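Local coordinates for possible protein of nuclear scaffold (Encephalitozoon cuniculi, PDB 3KAE) that probably serves, through its homodimeric tetratricopeptide repeat N-terminal domain, as a scaffold subunit of the anaphase-promoting complex, at residues G135-R139 / P149-L153; Y180-S184 / Y209-N213; V203-Y209 / K237-F241. All blocks are in the same frame, centred on the assembly; numbering follows the deposited sequence.

Contact 1 (G135-R139 / P149-L153)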
loop_
_atom_site.group_PDB
_atom_site.type_symbol
_atom_site.label_atom_id
_atom_site.label_comp_id
_atom_site.label_asym_id
_atom_site.label_seq_id
_atom_site.Cartn_x
_atom_site.Cartn_y
_atom_site.Cartn_z
ATOM N N GLY C 135 -9.917 0.012 -26.480
ATOM C CA GLY C 135 -9.922 1.412 -26.861
ATOM C C GLY C 135 -9.336 2.325 -25.791
ATOM O O GLY C 135 -8.630 3.293 -26.109
ATOM N N HIS C 136 -9.623 2.031 -24.521
ATOM C CA HIS C 136 -9.013 2.798 -23.423
ATOM C C HIS C 136 -7.530 2.466 -23.320
ATOM O O HIS C 136 -6.706 3.360 -23.132
ATOM C CB HIS C 136 -9.738 2.583 -22.089
ATOM C CG HIS C 136 -11.169 3.037 -22.107
ATOM N ND1 HIS C 136 -11.533 4.337 -22.373
ATOM C CD2 HIS C 136 -12.321 2.355 -21.914
ATOM C CE1 HIS C 136 -12.850 4.442 -22.338
ATOM N NE2 HIS C 136 -13.352 3.253 -22.066
ATOM N N TYR C 137 -7.186 1.189 -23.485
ATOM C CA TYR C 137 -5.775 0.796 -23.476
ATOM C C TYR C 137 -4.998 1.502 -24.580
ATOM O O TYR C 137 -3.875 1.971 -24.372
ATOM C CB TYR C 137 -5.609 -0.704 -23.645
ATOM C CG TYR C 137 -6.088 -1.550 -22.496
ATOM C CD1 TYR C 137 -5.921 -1.141 -21.162
ATOM C CD2 TYR C 137 -6.689 -2.770 -22.737
ATOM C CE1 TYR C 137 -6.364 -1.941 -20.116
ATOM C CE2 TYR C 137 -7.127 -3.571 -21.710
ATOM C CZ TYR C 137 -6.964 -3.160 -20.405
ATOM O OH TYR C 137 -7.408 -3.993 -19.415
ATOM N N VAL C 138 -5.608 1.568 -25.756
ATOM C CA VAL C 138 -4.995 2.247 -26.886
ATOM C C VAL C 138 -4.786 3.714 -26.545
ATOM O O VAL C 138 -3.700 4.256 -26.761
ATOM C CB VAL C 138 -5.851 2.121 -28.156
ATOM C CG1 VAL C 138 -5.421 3.145 -29.198
ATOM C CG2 VAL C 138 -5.757 0.716 -28.701
ATOM N N ARG C 139 -5.821 4.350 -25.999
ATOM C CA ARG C 139 -5.764 5.782 -25.739
ATOM C C ARG C 139 -4.739 6.045 -24.636
ATOM O O ARG C 139 -4.002 7.026 -24.671
ATOM C CB ARG C 139 -7.156 6.336 -25.401
ATOM C CG ARG C 139 -7.237 7.851 -25.352
ATOM C CD ARG C 139 -8.624 8.358 -25.735
ATOM N NE ARG C 139 -9.673 7.502 -25.221
ATOM C CZ ARG C 139 -10.592 6.824 -25.906
ATOM N NH1 ARG C 139 -11.450 6.092 -25.214
ATOM N NH2 ARG C 139 -10.688 6.867 -27.230
ATOM N N PRO C 149 -2.162 -1.614 -20.161
ATOM C CA PRO C 149 -2.457 -1.372 -21.579
ATOM C C PRO C 149 -1.450 -2.119 -22.490
ATOM O O PRO C 149 -1.855 -2.810 -23.435
ATOM C CB PRO C 149 -2.321 0.155 -21.714
ATOM C CG PRO C 149 -2.565 0.673 -20.342
ATOM C CD PRO C 149 -1.994 -0.357 -19.407
ATOM N N VAL C 150 -0.162 -2.003 -22.179
ATOM C CA VAL C 150 0.872 -2.685 -22.941
ATOM C C VAL C 150 0.660 -4.204 -23.000
ATOM O O VAL C 150 0.625 -4.783 -24.093
ATOM C CB VAL C 150 2.287 -2.356 -22.419
ATOM C CG1 VAL C 150 3.326 -3.265 -23.075
ATOM C CG2 VAL C 150 2.613 -0.899 -22.692
ATOM N N GLU C 151 0.499 -4.850 -21.844
ATOM C CA GLU C 151 0.365 -6.311 -21.837
ATOM C C GLU C 151 -0.907 -6.820 -22.523
ATOM O O GLU C 151 -0.906 -7.897 -23.132
ATOM C CB GLU C 151 0.515 -6.891 -20.425
ATOM C CG GLU C 151 1.937 -6.742 -19.874
ATOM C CD GLU C 151 2.969 -7.563 -20.680
ATOM O OE1 GLU C 151 2.943 -8.814 -20.625
ATOM O OE2 GLU C 151 3.814 -6.961 -21.367
ATOM N N ASN C 152 -1.980 -6.035 -22.421
ATOM C CA ASN C 152 -3.263 -6.380 -23.017
ATOM C C ASN C 152 -3.290 -6.127 -24.515
ATOM O O ASN C 152 -3.948 -6.856 -25.261
ATOM C CB ASN C 152 -4.418 -5.613 -22.351
ATOM C CG ASN C 152 -4.862 -6.253 -21.067
ATOM O OD1 ASN C 152 -5.641 -7.202 -21.076
ATOM N ND2 ASN C 152 -4.344 -5.757 -19.948
ATOM N N LEU C 153 -2.606 -5.069 -24.936
ATOM C CA LEU C 153 -2.510 -4.749 -26.345
ATOM C C LEU C 153 -1.586 -5.738 -27.058
ATOM O O LEU C 153 -1.885 -6.192 -28.172
ATOM C CB LEU C 153 -2.062 -3.302 -26.541
ATOM C CG LEU C 153 -3.158 -2.293 -26.189
ATOM C CD1 LEU C 153 -2.679 -0.860 -26.418
ATOM C CD2 LEU C 153 -4.427 -2.574 -26.988
#
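Tyr137 is the bump of this contact, and Pro149, Asn152 and Leu153 form the hollow that takes it. The hollow lies on helix 147-155, between residues one turn apart. The phenol enters beside Pro149, where CD1 of Tyr137 is 3.5 Å from CA of Pro149. On the other flank of the hollow, CE2 of Tyr137 comes to 3.5 Å from CB of Asn152. The Asn152 amide runs along the outer part of the ring, and the two planes are only 14° apart. Its ND2 is hydrogen-bonded to O of Ser148 on its own helix, which helps fix how the amide is turned. Tyr137 OH is hydrogen-bonded to Asp122 of helix 113-126, so the far end of the ring is held by a third helix.

Leu153 closes the base of the hollow. Its CG lies 3.9 Å from CB of Tyr137. The branch ending in CD1 sits against the Tyr137 backbone, 3.7 Å from Tyr137 O. The other branch, CD2, meets CG2 of Val138 at 3.9 Å. Val138 can offer this methyl because its CG2 stands beside the backbone N, while CG1 is anti to it (chi1 164°).

No hydrogen bond joins the two segments; the contact is made by the fit of side chains. The axes of the two segments approach to 9.1 Å, with 125° between their N-to-C directions. Such side-chain packing between helices successive in the chain is consistent with the stacked helices of the tetratricopeptide repeat fold.

Contact 2 (Y180-S184 / Y209-N213)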
loop_
_atom_site.group_PDB
_atom_site.type_symbol
_atom_site.label_atom_id
_atom_site.label_comp_id
_atom_site.label_asym_id
_atom_site.label_seq_id
_atom_site.Cartn_x
_atom_site.Cartn_y
_atom_site.Cartn_z
ATOM N N TYR C 180 11.191 -2.819 -25.204
ATOM C CA TYR C 180 10.589 -4.088 -24.819
ATOM C C TYR C 180 9.325 -4.335 -25.625
ATOM O O TYR C 180 9.026 -5.464 -26.031
ATOM C CB TYR C 180 10.276 -4.113 -23.328
ATOM C CG TYR C 180 9.207 -5.107 -22.936
ATOM C CD1 TYR C 180 7.874 -4.734 -22.899
ATOM C CD2 TYR C 180 9.529 -6.415 -22.594
ATOM C CE1 TYR C 180 6.883 -5.638 -22.529
ATOM C CE2 TYR C 180 8.544 -7.330 -22.233
ATOM C CZ TYR C 180 7.227 -6.927 -22.204
ATOM O OH TYR C 180 6.254 -7.816 -21.843
ATOM N N VAL C 181 8.583 -3.260 -25.849
ATOM C CA VAL C 181 7.377 -3.330 -26.640
ATOM C C VAL C 181 7.702 -3.612 -28.115
ATOM O O VAL C 181 7.050 -4.431 -28.744
ATOM C CB VAL C 181 6.578 -2.026 -26.546
ATOM C CG1 VAL C 181 5.263 -2.158 -27.286
ATOM C CG2 VAL C 181 6.333 -1.645 -25.083
ATOM N N SER C 182 8.705 -2.922 -28.650
ATOM C CA SER C 182 9.153 -3.130 -30.019
ATOM C C SER C 182 9.522 -4.590 -30.246
ATOM O O SER C 182 9.093 -5.211 -31.228
ATOM C CB SER C 182 10.361 -2.247 -30.318
ATOM O OG SER C 182 10.103 -0.892 -30.006
ATOM N N ASP C 183 10.331 -5.127 -29.335
ATOM C CA ASP C 183 10.791 -6.497 -29.439
ATOM C C ASP C 183 9.624 -7.463 -29.441
ATOM O O ASP C 183 9.599 -8.426 -30.227
ATOM C CB ASP C 183 11.758 -6.829 -28.310
ATOM C CG ASP C 183 13.069 -6.080 -28.432
ATOM O OD1 ASP C 183 13.234 -5.305 -29.398
ATOM O OD2 ASP C 183 13.939 -6.266 -27.558
ATOM N N SER C 184 8.657 -7.184 -28.576
ATOM C CA SER C 184 7.469 -8.017 -28.429
ATOM C C SER C 184 6.653 -8.010 -29.714
ATOM O O SER C 184 6.199 -9.050 -30.181
ATOM C CB SER C 184 6.602 -7.542 -27.244
ATOM O OG SER C 184 7.314 -7.612 -26.013
ATOM N N TYR C 209 9.127 -11.342 -18.229
ATOM C CA TYR C 209 7.935 -10.946 -18.969
ATOM C C TYR C 209 8.035 -11.382 -20.431
ATOM O O TYR C 209 7.135 -12.026 -20.948
ATOM C CB TYR C 209 7.740 -9.427 -18.895
ATOM C CG TYR C 209 7.549 -8.893 -17.501
ATOM C CD1 TYR C 209 6.276 -8.778 -16.954
ATOM C CD2 TYR C 209 8.638 -8.496 -16.732
ATOM C CE1 TYR C 209 6.083 -8.284 -15.678
ATOM C CE2 TYR C 209 8.465 -7.999 -15.452
ATOM C CZ TYR C 209 7.176 -7.889 -14.921
ATOM O OH TYR C 209 6.966 -7.399 -13.632
ATOM N N PHE C 210 9.134 -11.035 -21.089
ATOM C CA PHE C 210 9.289 -11.356 -22.518
ATOM C C PHE C 210 9.178 -12.858 -22.802
ATOM O O PHE C 210 8.344 -13.295 -23.582
ATOM C CB PHE C 210 10.598 -10.804 -23.069
ATOM C CG PHE C 210 10.679 -10.842 -24.576
ATOM C CD1 PHE C 210 10.214 -9.776 -25.328
ATOM C CD2 PHE C 210 11.191 -11.953 -25.233
ATOM C CE1 PHE C 210 10.266 -9.799 -26.702
ATOM C CE2 PHE C 210 11.261 -11.992 -26.604
ATOM C CZ PHE C 210 10.797 -10.910 -27.344
ATOM N N ILE C 211 10.004 -13.648 -22.138
ATOM C CA ILE C 211 9.945 -15.090 -22.287
ATOM C C ILE C 211 8.572 -15.667 -21.924
ATOM O O ILE C 211 8.116 -16.629 -22.551
ATOM C CB ILE C 211 11.040 -15.786 -21.461
ATOM C CG1 ILE C 211 12.412 -15.173 -21.761
ATOM C CG2 ILE C 211 11.039 -17.286 -21.721
ATOM C CD1 ILE C 211 12.687 -14.994 -23.201
ATOM N N SER C 212 7.925 -15.102 -20.903
ATOM C CA SER C 212 6.579 -15.546 -20.529
ATOM C C SER C 212 5.614 -15.295 -21.697
ATOM O O SER C 212 4.835 -16.166 -22.094
ATOM C CB SER C 212 6.084 -14.835 -19.254
ATOM O OG SER C 212 6.831 -15.258 -18.127
ATOM N N ASN C 213 5.662 -14.098 -22.256
ATOM C CA ASN C 213 4.798 -13.798 -23.356
ATOM C C ASN C 213 5.166 -14.717 -24.545
ATOM O O ASN C 213 4.288 -15.226 -25.248
ATOM C CB ASN C 213 4.881 -12.321 -23.705
ATOM C CG ASN C 213 4.126 -11.444 -22.707
ATOM O OD1 ASN C 213 3.231 -11.915 -22.010
ATOM N ND2 ASN C 213 4.484 -10.170 -22.643
#
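This is a buried, largely aromatic contact between two nearly parallel helices of the tetratricopeptide repeat domain. It joins helix 176-190 to helix 206-220, with helix 193-200 between them in sequence. The axes of the two segments are 20° from parallel and come no closer than 11.0 Å. Large side chains bridge that gap: Tyr180 reaches out from one helix and Phe210 from the other.

Tyr180 has CG anti to the backbone N (chi1 158°), which carries the ring across to the start of 209-213. The ring edge meets the backbone there, with CE2 of Tyr180 3.9 Å from N of Phe210. The same atom packs against CB of Tyr209 and CB of Phe210. Tyr180 OH is hydrogen-bonded to Glu151 of helix 147-155. Asn213 ND2 is near this hydroxyl but is not hydrogen-bonded to it; it too bonds to Glu151, through the other carboxylate oxygen.

Phe210 reaches back the other way and puts its ring edge against the first helix. CE1 of Phe210 is 3.6 Å from N of Ser184 and 3.7 Å from CB of Asp183. Its ring also stacks with that of Tyr199 on helix 193-200. The Asp183 carboxylate has partners on that helix as well, in a salt bridge with Lys198 and a hydrogen bond with Tyr199. From the second subunit, Phe23 pairs edge-to-face with both Tyr180 and Tyr209, so this contact borders the dimer interface.

Ser184 touches both rings. Its OG sits over one face of the Tyr180 ring and meets the edge of Phe210 at CD1, 3.7 Å away. It donates a 2.7 Å hydrogen bond to Tyr180 O, which also accepts from Ser184 N on the opposite face of the carbonyl plane.

Contact 3 (V203-Y209 / K237-F241)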
loop_
_atom_site.group_PDB
_atom_site.type_symbol
_atom_site.label_atom_id
_atom_site.label_comp_id
_atom_site.label_asym_id
_atom_site.label_seq_id
_atom_site.Cartn_x
_atom_site.Cartn_y
_atom_site.Cartn_z
ATOM N N VAL C 203 16.523 -12.960 -16.679
ATOM C CA VAL C 203 15.538 -13.691 -15.894
ATOM C C VAL C 203 16.218 -14.148 -14.621
ATOM O O VAL C 203 17.141 -14.962 -14.678
ATOM C CB VAL C 203 15.073 -14.950 -16.653
ATOM C CG1 VAL C 203 14.002 -15.713 -15.872
ATOM C CG2 VAL C 203 14.582 -14.576 -18.042
ATOM N N PRO C 204 15.773 -13.635 -13.462
ATOM C CA PRO C 204 14.645 -12.707 -13.275
ATOM C C PRO C 204 14.897 -11.291 -13.788
ATOM O O PRO C 204 16.045 -10.835 -13.853
ATOM C CB PRO C 204 14.472 -12.666 -11.754
ATOM C CG PRO C 204 15.214 -13.865 -11.240
ATOM C CD PRO C 204 16.356 -14.042 -12.174
ATOM N N GLY C 205 13.811 -10.608 -14.146
ATOM C CA GLY C 205 13.878 -9.253 -14.668
ATOM C C GLY C 205 12.954 -9.076 -15.866
ATOM O O GLY C 205 11.976 -9.807 -15.997
ATOM N N ILE C 206 13.271 -8.126 -16.746
ATOM C CA ILE C 206 12.453 -7.863 -17.926
ATOM C C ILE C 206 12.278 -9.136 -18.766
ATOM O O ILE C 206 11.243 -9.335 -19.423
ATOM C CB ILE C 206 13.068 -6.734 -18.785
ATOM C CG1 ILE C 206 12.073 -6.253 -19.837
ATOM C CG2 ILE C 206 14.398 -7.184 -19.422
ATOM C CD1 ILE C 206 12.537 -5.025 -20.600
ATOM N N GLY C 207 13.284 -10.006 -18.728
ATOM C CA GLY C 207 13.232 -11.229 -19.507
ATOM C C GLY C 207 12.085 -12.127 -19.089
ATOM O O GLY C 207 11.506 -12.849 -19.908
ATOM N N SER C 208 11.763 -12.089 -17.806
ATOM C CA SER C 208 10.690 -12.914 -17.251
ATOM C C SER C 208 9.367 -12.614 -17.954
ATOM O O SER C 208 8.579 -13.512 -18.248
ATOM C CB SER C 208 10.551 -12.671 -15.738
ATOM O OG SER C 208 11.827 -12.593 -15.119
ATOM N N TYR C 209 9.127 -11.342 -18.229
ATOM C CA TYR C 209 7.935 -10.946 -18.969
ATOM C C TYR C 209 8.035 -11.382 -20.431
ATOM O O TYR C 209 7.135 -12.026 -20.948
ATOM C CB TYR C 209 7.740 -9.427 -18.895
ATOM C CG TYR C 209 7.549 -8.893 -17.501
ATOM C CD1 TYR C 209 6.276 -8.778 -16.954
ATOM C CD2 TYR C 209 8.638 -8.496 -16.732
ATOM C CE1 TYR C 209 6.083 -8.284 -15.678
ATOM C CE2 TYR C 209 8.465 -7.999 -15.452
ATOM C CZ TYR C 209 7.176 -7.889 -14.921
ATOM O OH TYR C 209 6.966 -7.399 -13.632
ATOM N N LYS C 237 14.312 -20.183 -13.163
ATOM C CA LYS C 237 15.107 -18.989 -12.861
ATOM C C LYS C 237 14.296 -17.911 -12.136
ATOM O O LYS C 237 14.848 -16.911 -11.667
ATOM C CB LYS C 237 15.703 -18.400 -14.141
ATOM C CG LYS C 237 16.840 -19.208 -14.748
ATOM C CD LYS C 237 17.363 -18.536 -16.008
ATOM C CE LYS C 237 18.463 -19.355 -16.652
ATOM N NZ LYS C 237 18.713 -18.953 -18.065
ATOM N N ASP C 238 12.984 -18.116 -12.060
ATOM C CA ASP C 238 12.090 -17.148 -11.446
ATOM C C ASP C 238 10.746 -17.787 -11.132
ATOM O O ASP C 238 9.718 -17.350 -11.639
ATOM C CB ASP C 238 11.897 -15.949 -12.370
ATOM C CG ASP C 238 11.294 -14.763 -11.648
ATOM O OD1 ASP C 238 11.089 -13.693 -12.270
ATOM O OD2 ASP C 238 11.023 -14.922 -10.446
ATOM N N PRO C 239 10.750 -18.819 -10.275
ATOM C CA PRO C 239 9.573 -19.661 -10.022
ATOM C C PRO C 239 8.397 -18.863 -9.491
ATOM O O PRO C 239 7.240 -19.197 -9.757
ATOM C CB PRO C 239 10.056 -20.626 -8.931
ATOM C CG PRO C 239 11.544 -20.513 -8.923
ATOM C CD PRO C 239 11.852 -19.124 -9.348
ATOM N N MET C 240 8.699 -17.820 -8.731
ATOM C CA MET C 240 7.665 -17.050 -8.075
ATOM C C MET C 240 7.086 -15.954 -8.967
ATOM O O MET C 240 6.077 -15.346 -8.608
ATOM C CB MET C 240 8.207 -16.479 -6.767
ATOM C CG MET C 240 8.407 -17.542 -5.690
ATOM S SD MET C 240 9.971 -17.371 -4.816
ATOM C CE MET C 240 10.016 -15.604 -4.567
ATOM N N PHE C 241 7.709 -15.706 -10.125
ATOM C CA PHE C 241 7.162 -14.757 -11.097
ATOM C C PHE C 241 5.806 -15.266 -11.566
ATOM O O PHE C 241 4.779 -14.637 -11.393
ATOM C CB PHE C 241 8.088 -14.604 -12.303
ATOM C CG PHE C 241 7.501 -13.776 -13.423
ATOM C CD1 PHE C 241 7.713 -12.406 -13.475
ATOM C CD2 PHE C 241 6.732 -14.366 -14.416
ATOM C CE1 PHE C 241 7.172 -11.640 -14.508
ATOM C CE2 PHE C 241 6.178 -13.604 -15.445
ATOM C CZ PHE C 241 6.406 -12.249 -15.503
#
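Val203 meets Lys237 at the C-terminal end of the tetratricopeptide repeat domain, where the turn before helix 206-220 packs on the chain leaving helix 224-237. CG1 of Val203 lies 3.6 Å from CB of Lys237. Pro204 follows a cis peptide bond. Its ring rests against the end of the helix, with CG 3.1 Å from O of Lys237, and its CB faces the Asp238 carboxylate.

Gly205 takes backbone angles suited to a residue without a side chain. Further on, Ser208 points toward 237-241. Its OG is 3.1 Å from OD1 of Asp238 and 2.9 Å from O of Gly205. CB of Ser208 makes a CH-pi contact over the face of the Phe241 ring, 3.8 Å from its centroid.

At Tyr209, the partner is again Phe241, which has CG anti to the backbone N (chi1 173°) and turns its edge toward the face of the Tyr209 ring. The pair is T-shaped, with planes at 90°, and CE1 of Phe241 stands over the centre of the Tyr209 ring, 3.7 Å from CE1 of Tyr209.

In the fold
All three contacts lie in the C-terminal half of this domain. Contact 1 closes before contact 2 opens, while the segments of contacts 2 and 3 alternate along the chain. Contacts 1 and 2 have centres 15 Å apart and meet at Glu151. Its OE2 lies 2.6 Å from OH of Tyr180, and its OE1 lies 2.9 Å from ND2 of Asn213, so helix 147-155 reaches both helices of contact 2. Contacts 2 and 3 have centres 12 Å apart and share Tyr209. Contacts 1 and 3 do not touch. Contacts 2 and 3 also border the second subunit, whereas contact 1 does not. Glycerol, probably from the crystallisation liquor, is hydrogen-bonded to Asn213 and more weakly to Glu151.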